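Local coordinates for protein alanine racemase (PDB 3E6E) that belongs to the alanine racemase family, joins a TIM-barrel domain to a mainly beta-strand domain, and forms a two-chain assembly, at residues L11-Q16 with I366-N371; L247-E252 with V282-A287; F297-N302 with V331-K336. The protein carries 1 engineered substitution. All coordinates share one frame; numbering follows the deposited sequence.

Contact 1: L11-Q16 with I366-N371; sequences LHIDTQ and IPREYN
Leu11 and Arg368 run side by side and point the same way, and Leu11 CD2 sits over one face of the Arg368 guanidinium. The methyl carbon CD2 of Leu11 is 3.1 Å from Arg368 NH1. Beside this pair, the Tyr370 ring meets Ile13 obliquely. Arg368 C lies above one face of that ring, offset toward its rim. Ile13 CG1 is opposite the carbonyl carbon (chi1 -68°), and the chain then runs on extended. This carries Ile13 CD1 along the tyrosine, to 3.2 Å from Tyr370 CE1. Both approaches are shorter than usual: tight packing, of doubtful exact distance. On the other face of the strands, His12 and Glu369 lie alongside each other, their ring and carboxylate planes 26° apart. His12 CD2 touches Glu369 CB at 3.7 Å, while the carboxylate turns to Arg10 in a salt bridge.

The backbones pair as parallel strands. Leu11 N donates to Pro367 O at 3.0 Å, and Ile13 N donates to Glu369 O at 2.8 Å. Between them Glu369 N reaches Leu11 O at 3.1 Å, from above the carbonyl plane. Past the strands, Thr15 OG1 makes a weak bond to Asn371 O of the C-terminal carboxylate.

The contact therefore fastens the extreme C-terminus to the strand that leads into helix 15-28, whose N-cap position is Asp14. The polar tips have partners of their own: Arg368 NH2 bonds to Phe362 O and Tyr370 OH to His46 O. The terminal carboxylate lies near the helix start, whose dipole may help to stabilise its charge, but its bond there is weak.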
# COMPACT_ATOMS: atom_id res chain seq x y z
N LEU A 11 -13.36 -1.83 -4.26
CA LEU A 11 -12.80 -0.74 -5.07
C LEU A 11 -13.37 -0.84 -6.50
O LEU A 11 -12.86 -1.61 -7.32
CB LEU A 11 -11.26 -0.88 -5.06
CG LEU A 11 -10.30 0.31 -5.17
CD1 LEU A 11 -10.73 1.48 -4.31
CD2 LEU A 11 -8.92 -0.19 -4.75
N HIS A 12 -14.43 -0.10 -6.80
CA HIS A 12 -15.08 -0.14 -8.12
C HIS A 12 -14.40 0.67 -9.20
O HIS A 12 -14.27 1.89 -9.11
CB HIS A 12 -16.53 0.31 -8.04
CG HIS A 12 -17.40 -0.60 -7.22
ND1 HIS A 12 -17.55 -0.46 -5.86
CD2 HIS A 12 -18.11 -1.70 -7.57
CE1 HIS A 12 -18.32 -1.43 -5.40
NE2 HIS A 12 -18.67 -2.20 -6.42
N ILE A 13 -13.99 -0.02 -10.26
CA ILE A 13 -13.31 0.64 -11.35
C ILE A 13 -14.24 0.77 -12.55
O ILE A 13 -14.98 -0.16 -12.87
CB ILE A 13 -12.04 -0.13 -11.69
CG1 ILE A 13 -11.06 0.04 -10.52
CG2 ILE A 13 -11.44 0.37 -13.00
CD1 ILE A 13 -9.91 -0.92 -10.50
N ASP A 14 -14.22 1.93 -13.19
CA ASP A 14 -15.07 2.21 -14.35
C ASP A 14 -14.20 2.21 -15.60
O ASP A 14 -13.59 3.23 -15.95
CB ASP A 14 -15.74 3.57 -14.17
CG ASP A 14 -16.74 3.90 -15.26
OD1 ASP A 14 -17.25 5.04 -15.27
OD2 ASP A 14 -17.03 3.03 -16.11
N THR A 15 -14.14 1.07 -16.29
CA THR A 15 -13.31 0.98 -17.49
C THR A 15 -13.79 1.90 -18.62
O THR A 15 -12.97 2.56 -19.28
CB THR A 15 -13.23 -0.49 -18.00
OG1 THR A 15 -14.54 -1.01 -18.22
CG2 THR A 15 -12.51 -1.36 -16.98
N GLN A 16 -15.11 1.97 -18.82
CA GLN A 16 -15.70 2.82 -19.86
C GLN A 16 -15.10 4.22 -19.77
O GLN A 16 -14.79 4.84 -20.79
CB GLN A 16 -17.22 2.92 -19.69
CG GLN A 16 -17.98 1.59 -19.65
CD GLN A 16 -19.38 1.69 -18.99
OE1 GLN A 16 -20.24 2.48 -19.43
NE2 GLN A 16 -19.60 0.90 -17.95
N ILE A 366 -7.78 -5.30 -1.34
CA ILE A 366 -9.08 -4.76 -1.68
C ILE A 366 -9.47 -5.22 -3.08
O ILE A 366 -8.82 -4.89 -4.06
CB ILE A 366 -9.11 -3.23 -1.65
CG1 ILE A 366 -8.56 -2.72 -0.32
CG2 ILE A 366 -10.53 -2.75 -1.83
CD1 ILE A 366 -8.77 -1.22 -0.09
N PRO A 367 -10.55 -6.01 -3.17
CA PRO A 367 -11.03 -6.52 -4.45
C PRO A 367 -11.41 -5.38 -5.39
O PRO A 367 -12.01 -4.38 -4.97
CB PRO A 367 -12.23 -7.38 -4.06
CG PRO A 367 -11.86 -7.87 -2.70
CD PRO A 367 -11.31 -6.61 -2.06
N ARG A 368 -11.06 -5.52 -6.66
CA ARG A 368 -11.39 -4.49 -7.62
C ARG A 368 -12.45 -5.02 -8.57
O ARG A 368 -12.22 -5.99 -9.28
CB ARG A 368 -10.12 -4.03 -8.34
CG ARG A 368 -9.20 -3.18 -7.44
CD ARG A 368 -7.73 -3.41 -7.74
NE ARG A 368 -6.91 -3.46 -6.52
CZ ARG A 368 -6.34 -2.41 -5.94
NH1 ARG A 368 -6.50 -1.20 -6.44
NH2 ARG A 368 -5.63 -2.56 -4.84
N GLU A 369 -13.62 -4.39 -8.55
CA GLU A 369 -14.74 -4.78 -9.40
C GLU A 369 -14.75 -3.96 -10.70
O GLU A 369 -14.58 -2.75 -10.67
CB GLU A 369 -16.06 -4.55 -8.65
CG GLU A 369 -16.12 -5.15 -7.24
CD GLU A 369 -16.98 -6.40 -7.14
OE1 GLU A 369 -17.00 -7.02 -6.05
OE2 GLU A 369 -17.63 -6.77 -8.14
N TYR A 370 -14.94 -4.64 -11.83
CA TYR A 370 -14.96 -3.98 -13.15
C TYR A 370 -16.29 -4.17 -13.86
O TYR A 370 -17.12 -4.96 -13.43
CB TYR A 370 -13.86 -4.55 -14.03
CG TYR A 370 -12.48 -4.39 -13.45
CD1 TYR A 370 -11.88 -3.15 -13.41
CD2 TYR A 370 -11.79 -5.47 -12.92
CE1 TYR A 370 -10.63 -2.98 -12.85
CE2 TYR A 370 -10.54 -5.32 -12.36
CZ TYR A 370 -9.96 -4.06 -12.33
OH TYR A 370 -8.72 -3.87 -11.76
N ASN A 371 -16.50 -3.44 -14.96
CA ASN A 371 -17.72 -3.58 -15.74
C ASN A 371 -17.41 -3.96 -17.19
O ASN A 371 -16.23 -3.84 -17.58
CB ASN A 371 -18.55 -2.29 -15.71
CG ASN A 371 -19.32 -2.13 -14.41
OD1 ASN A 371 -20.05 -3.03 -13.99
ND2 ASN A 371 -19.16 -0.97 -13.77
OXT ASN A 371 -18.34 -4.38 -17.91

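Contact 2: L247-E252 with V282-A287. With DCS (D-[3-hydroxy-2-methyl-5-phosphonooxymethyl-pyridin-4-ylmethyl]-N,O-cycloserylamide), chain F.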
# COMPACT_ATOMS: atom_id res chain seq x y z
N LEU A 247 -11.89 5.63 -10.78
CA LEU A 247 -11.77 4.97 -9.49
C LEU A 247 -12.98 5.29 -8.62
O LEU A 247 -13.54 6.37 -8.71
CB LEU A 247 -10.50 5.46 -8.79
CG LEU A 247 -9.85 4.72 -7.63
CD1 LEU A 247 -10.88 4.28 -6.62
CD2 LEU A 247 -9.07 3.55 -8.16
N ARG A 248 -13.34 4.34 -7.76
CA ARG A 248 -14.47 4.47 -6.83
C ARG A 248 -14.22 3.52 -5.65
O ARG A 248 -13.75 2.39 -5.84
CB ARG A 248 -15.77 4.10 -7.54
CG ARG A 248 -16.97 4.82 -7.01
CD ARG A 248 -18.18 4.60 -7.91
NE ARG A 248 -19.34 5.28 -7.34
CZ ARG A 248 -19.96 4.90 -6.22
NH1 ARG A 248 -19.55 3.84 -5.54
NH2 ARG A 248 -20.98 5.62 -5.75
N LEU A 249 -14.52 3.97 -4.44
CA LEU A 249 -14.27 3.14 -3.27
C LEU A 249 -15.44 3.09 -2.30
O LEU A 249 -15.91 4.13 -1.82
CB LEU A 249 -13.04 3.66 -2.54
CG LEU A 249 -12.67 3.05 -1.19
CD1 LEU A 249 -12.22 1.59 -1.35
CD2 LEU A 249 -11.55 3.88 -0.61
N THR A 250 -15.91 1.88 -2.00
CA THR A 250 -17.04 1.70 -1.09
C THR A 250 -16.79 0.63 -0.05
O THR A 250 -15.82 -0.14 -0.12
CB THR A 250 -18.32 1.29 -1.84
OG1 THR A 250 -18.03 0.18 -2.70
CG2 THR A 250 -18.90 2.45 -2.65
N SER A 251 -17.70 0.57 0.91
CA SER A 251 -17.66 -0.43 1.96
C SER A 251 -19.04 -0.37 2.57
O SER A 251 -19.98 0.12 1.93
CB SER A 251 -16.60 -0.08 3.01
OG SER A 251 -16.39 -1.17 3.90
N GLU A 252 -19.20 -0.86 3.80
CA GLU A 252 -20.50 -0.80 4.45
C GLU A 252 -20.43 -1.00 5.95
O GLU A 252 -19.51 -1.63 6.46
CB GLU A 252 -21.47 -1.82 3.83
CG GLU A 252 -21.20 -3.27 4.17
CD GLU A 252 -22.08 -4.23 3.36
OE1 GLU A 252 -22.24 -5.41 3.76
OE2 GLU A 252 -22.60 -3.80 2.31
N VAL A 282 -16.66 0.66 10.13
CA VAL A 282 -16.43 0.24 8.75
C VAL A 282 -15.16 -0.60 8.62
O VAL A 282 -14.08 -0.21 9.09
CB VAL A 282 -16.31 1.49 7.85
CG1 VAL A 282 -16.17 1.07 6.40
CG2 VAL A 282 -17.52 2.39 8.05
N PRO A 283 -15.26 -1.78 7.97
CA PRO A 283 -14.16 -2.72 7.76
C PRO A 283 -13.07 -2.33 6.73
O PRO A 283 -12.74 -3.10 5.82
CB PRO A 283 -14.88 -4.02 7.40
CG PRO A 283 -16.08 -3.53 6.68
CD PRO A 283 -16.53 -2.37 7.54
N ILE A 284 -12.51 -1.14 6.91
CA ILE A 284 -11.45 -0.64 6.04
C ILE A 284 -10.50 0.14 6.93
O ILE A 284 -10.93 1.00 7.70
CB ILE A 284 -12.00 0.28 4.93
CG1 ILE A 284 -10.88 0.68 3.98
CG2 ILE A 284 -12.67 1.50 5.53
CD1 ILE A 284 -11.34 1.59 2.84
N GLY A 285 -9.21 -0.17 6.82
CA GLY A 285 -8.21 0.50 7.65
C GLY A 285 -6.95 0.89 6.93
O GLY A 285 -6.88 0.80 5.71
N TYR A 286 -5.93 1.30 7.67
CA TYR A 286 -4.71 1.72 7.02
C TYR A 286 -3.95 0.61 6.32
O TYR A 286 -3.00 0.87 5.59
CB TYR A 286 -3.81 2.49 8.00
CG TYR A 286 -3.43 1.80 9.28
CD1 TYR A 286 -2.44 0.81 9.30
CD2 TYR A 286 -3.98 2.21 10.50
CE1 TYR A 286 -2.00 0.26 10.50
CE2 TYR A 286 -3.56 1.67 11.72
CZ TYR A 286 -2.56 0.70 11.71
OH TYR A 286 -2.06 0.23 12.91
N ALA A 287 -4.37 -0.62 6.54
CA ALA A 287 -3.72 -1.75 5.90
C ALA A 287 -4.27 -1.83 4.49
O ALA A 287 -3.71 -2.49 3.63
CB ALA A 287 -4.03 -3.03 6.66
N1 DCS F . -6.54 -7.93 19.23
C2 DCS F . -7.42 -7.20 18.37
C2A DCS F . -8.93 -7.31 18.52
C3 DCS F . -6.81 -6.40 17.40
O3 DCS F . -7.57 -5.68 16.53
C4 DCS F . -5.35 -6.35 17.32
C4A DCS F . -4.71 -5.49 16.28
C5 DCS F . -4.54 -7.14 18.26
C6 DCS F . -5.16 -7.90 19.18
C5A DCS F . -2.98 -7.16 18.27
O4P DCS F . -2.42 -5.89 18.67
P DCS F . -0.84 -5.55 18.80
O1P DCS F . -0.28 -6.44 19.82
O2P DCS F . -0.19 -5.75 17.50
O3P DCS F . -0.72 -4.16 19.21
N DCS F . -4.98 -4.04 16.60
CA DCS F . -4.46 -3.06 15.76
C DCS F . -5.17 -2.43 14.69
O DCS F . -6.45 -2.68 14.33
ND DCS F . -4.37 -1.56 14.13
OG DCS F . -3.15 -1.59 14.78
CB DCS F . -3.21 -2.51 15.77
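Leu249 and Ile284 both carry their gamma carbon (CG in Leu249, CG1 in Ile284) opposite the backbone N, with chi1 of 173° and -175°. The two side chains therefore reach toward each other tip to tip, and Leu249 CD2 meets Ile284 CD1 at 4.1 Å. The contact belongs to the beta-strand C-terminal domain of alanine racemases. It joins strand 249-259 to the loop that leaves strand 277-282, its antiparallel neighbour in the sheet.

That loop opens with an inverse gamma turn centred on Pro283, closed by a bond of 2.8 Å from Ile284 N to Val282 O. The turn sets Val282 and Pro283 against Ser251. Ser251 OG lies 3.4 Å from Val282 CG1 and 3.7 Å from Pro283 CG. This hydroxyl is buried among carbon atoms, but it is hydrogen-bonded to Thr9 OG1, which also bonds to Pro283 O and so ties both sides of the contact together. Glu252 O rests 3.3 Å from Pro283 CD. No hydrogen bond crosses between the two segments, and the join is one of van der Waals contact.

Further on, the loop enters the pocket of DCS. The pocket lies between subunits: Tyr267 OH of this chain bonds to the ligand, as do Arg139, Arg222 and Tyr356 of the second subunit, the last of which also packs on Tyr286. The Tyr286 ring stands oblique to the ligand, and Tyr286 OH gives a weak hydrogen bond of 2.8 Å to DCS OG.

Contact 3: F297-N302 with V331-K336; sequences FTVLVN and VTLVGK
Leu300 and Thr332 carry the backbone bonding here, as a hydrogen-bonded pair of antiparallel strands. Thr332 N donates to Leu300 O at 2.7 Å; the bond is nearly straight and in the carbonyl plane. The return bond, from Leu300 N to Thr332 O, is 2.8 Å, with its donor tilted 27° from the plane. Leu300 O also takes a CA-H...O contact from Val331 CA at 3.5 Å, so two groups approach this one oxygen.

The apolar contacts centre on Val299, whose two methyls go to different partners. With chi1 at -63°, CG1 lies beside the backbone N and CG2 between that N and the carbonyl carbon. The Val299 side chain lies alongside Leu333, with Val299 CG1 3.8 Å from Leu333 CG, while Val299 CG2 meets Val331 CG1 at 4.1 Å. Val301 adds a looser touch on Val331. Leu300 and Thr332 share the other face, their CB atoms 3.8 Å apart.

Beyond this pair the chain of 331-336 turns a corner at residues 333 to 335. Leu333 and Val334 both face Leu249, which makes a classic beta bulge. Gly335 has phi 140°, where a CB would press on the carbonyl oxygen of Val334. Asn342 ND2 bonds to Thr298 O and, weakly, to Leu333 O, bridging the two segments.

Strand 298-301 also pairs with strand 304-309, so it is held along both edges. Two short backbone bonds and a cluster of aliphatic groups make this a buried join within the mixed sheet that carries the C-terminal domain's strands. Leu300 and Thr332 satisfy each other's backbone N-H and C=O, while their neighbours bond to the strands on the far sides.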
# COMPACT_ATOMS: atom_id res chain seq x y z
N PHE A 297 -11.80 13.24 8.32
CA PHE A 297 -12.29 13.21 6.95
C PHE A 297 -13.70 12.63 7.09
O PHE A 297 -13.96 11.85 8.00
CB PHE A 297 -11.42 12.31 6.07
CG PHE A 297 -11.59 12.54 4.59
CD1 PHE A 297 -11.04 13.66 3.98
CD2 PHE A 297 -12.31 11.64 3.80
CE1 PHE A 297 -11.19 13.89 2.61
CE2 PHE A 297 -12.48 11.85 2.43
CZ PHE A 297 -11.92 12.98 1.83
N THR A 298 -14.61 13.01 6.19
CA THR A 298 -15.98 12.52 6.25
C THR A 298 -16.35 11.65 5.06
O THR A 298 -16.12 12.03 3.91
CB THR A 298 -16.97 13.69 6.33
OG1 THR A 298 -16.74 14.59 5.24
CG2 THR A 298 -16.79 14.42 7.65
N VAL A 299 -16.94 10.49 5.33
CA VAL A 299 -17.37 9.57 4.28
C VAL A 299 -18.87 9.70 4.06
O VAL A 299 -19.54 10.49 4.74
CB VAL A 299 -17.04 8.12 4.62
CG1 VAL A 299 -15.53 7.95 4.72
CG2 VAL A 299 -17.72 7.72 5.91
N LEU A 300 -19.42 8.92 3.14
CA LEU A 300 -20.84 9.03 2.82
C LEU A 300 -21.74 7.84 3.11
O LEU A 300 -21.49 6.71 2.68
CB LEU A 300 -20.99 9.44 1.36
CG LEU A 300 -20.23 10.73 1.04
CD1 LEU A 300 -20.17 10.95 -0.47
CD2 LEU A 300 -20.92 11.91 1.72
N VAL A 301 -22.81 8.14 3.84
CA VAL A 301 -23.81 7.16 4.21
C VAL A 301 -25.15 7.78 3.83
O VAL A 301 -25.50 8.85 4.31
CB VAL A 301 -23.76 6.87 5.73
CG1 VAL A 301 -24.62 5.65 6.08
CG2 VAL A 301 -22.30 6.65 6.16
N ASN A 302 -25.88 7.14 2.93
CA ASN A 302 -27.17 7.66 2.48
C ASN A 302 -27.09 9.12 2.08
O ASN A 302 -27.98 9.92 2.41
CB ASN A 302 -28.23 7.51 3.57
CG ASN A 302 -28.50 6.07 3.93
OD1 ASN A 302 -28.48 5.19 3.08
ND2 ASN A 302 -28.77 5.83 5.21
N VAL A 331 -21.28 2.30 2.49
CA VAL A 331 -20.44 3.39 2.90
C VAL A 331 -19.60 3.82 1.71
O VAL A 331 -18.81 3.03 1.17
CB VAL A 331 -19.50 2.99 4.05
CG1 VAL A 331 -18.46 4.08 4.27
CG2 VAL A 331 -20.33 2.78 5.32
N THR A 332 -19.79 5.06 1.30
CA THR A 332 -19.06 5.60 0.17
C THR A 332 -17.87 6.46 0.58
O THR A 332 -18.03 7.57 1.10
CB THR A 332 -20.00 6.42 -0.70
OG1 THR A 332 -21.15 5.63 -1.04
CG2 THR A 332 -19.28 6.86 -1.98
N LEU A 333 -16.66 5.95 0.36
CA LEU A 333 -15.46 6.68 0.70
C LEU A 333 -14.95 7.53 -0.48
O LEU A 333 -14.49 8.66 -0.29
CB LEU A 333 -14.36 5.72 1.17
CG LEU A 333 -14.62 5.03 2.52
CD1 LEU A 333 -15.60 3.88 2.35
CD2 LEU A 333 -13.33 4.51 3.08
N VAL A 334 -15.04 7.00 -1.69
CA VAL A 334 -14.61 7.73 -2.87
C VAL A 334 -15.67 7.59 -3.95
O VAL A 334 -15.93 6.49 -4.43
CB VAL A 334 -13.25 7.19 -3.39
CG1 VAL A 334 -12.84 7.93 -4.64
CG2 VAL A 334 -12.19 7.34 -2.31
N GLY A 335 -16.30 8.69 -4.33
CA GLY A 335 -17.34 8.63 -5.33
C GLY A 335 -18.49 9.55 -4.96
O GLY A 335 -18.29 10.52 -4.23
N LYS A 336 -19.69 9.24 -5.44
CA LYS A 336 -20.88 10.05 -5.17
C LYS A 336 -21.93 9.29 -4.37
O LYS A 336 -21.92 8.07 -4.31
CB LYS A 336 -21.50 10.52 -6.49
CG LYS A 336 -20.52 11.18 -7.43
CD LYS A 336 -21.21 11.91 -8.58
CE LYS A 336 -22.06 13.08 -8.09
NZ LYS A 336 -22.73 13.81 -9.21

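How the contacts relate
All three contacts share one mixed sheet. Strand 10-12 of contact 1 lies next to strand 249-259 of contact 2, which in turn neighbours strand 330-332 of contact 3. Leu11 CD1 packs on Leu249 CD1 at 3.3 Å, so contacts 1 and 2 touch, with centres 13 Å apart. Contacts 2 and 3 are nearer, at 10 Å between centres, and a probable hydrogen bond of 2.9 Å links Leu249 N to Val334 O. Contacts 1 and 3 do not touch; their nearest atoms are about 6 Å apart. Along the chain, contact 1 encloses the other two. Of the three, contact 2 reaches the DCS pocket, through Tyr286.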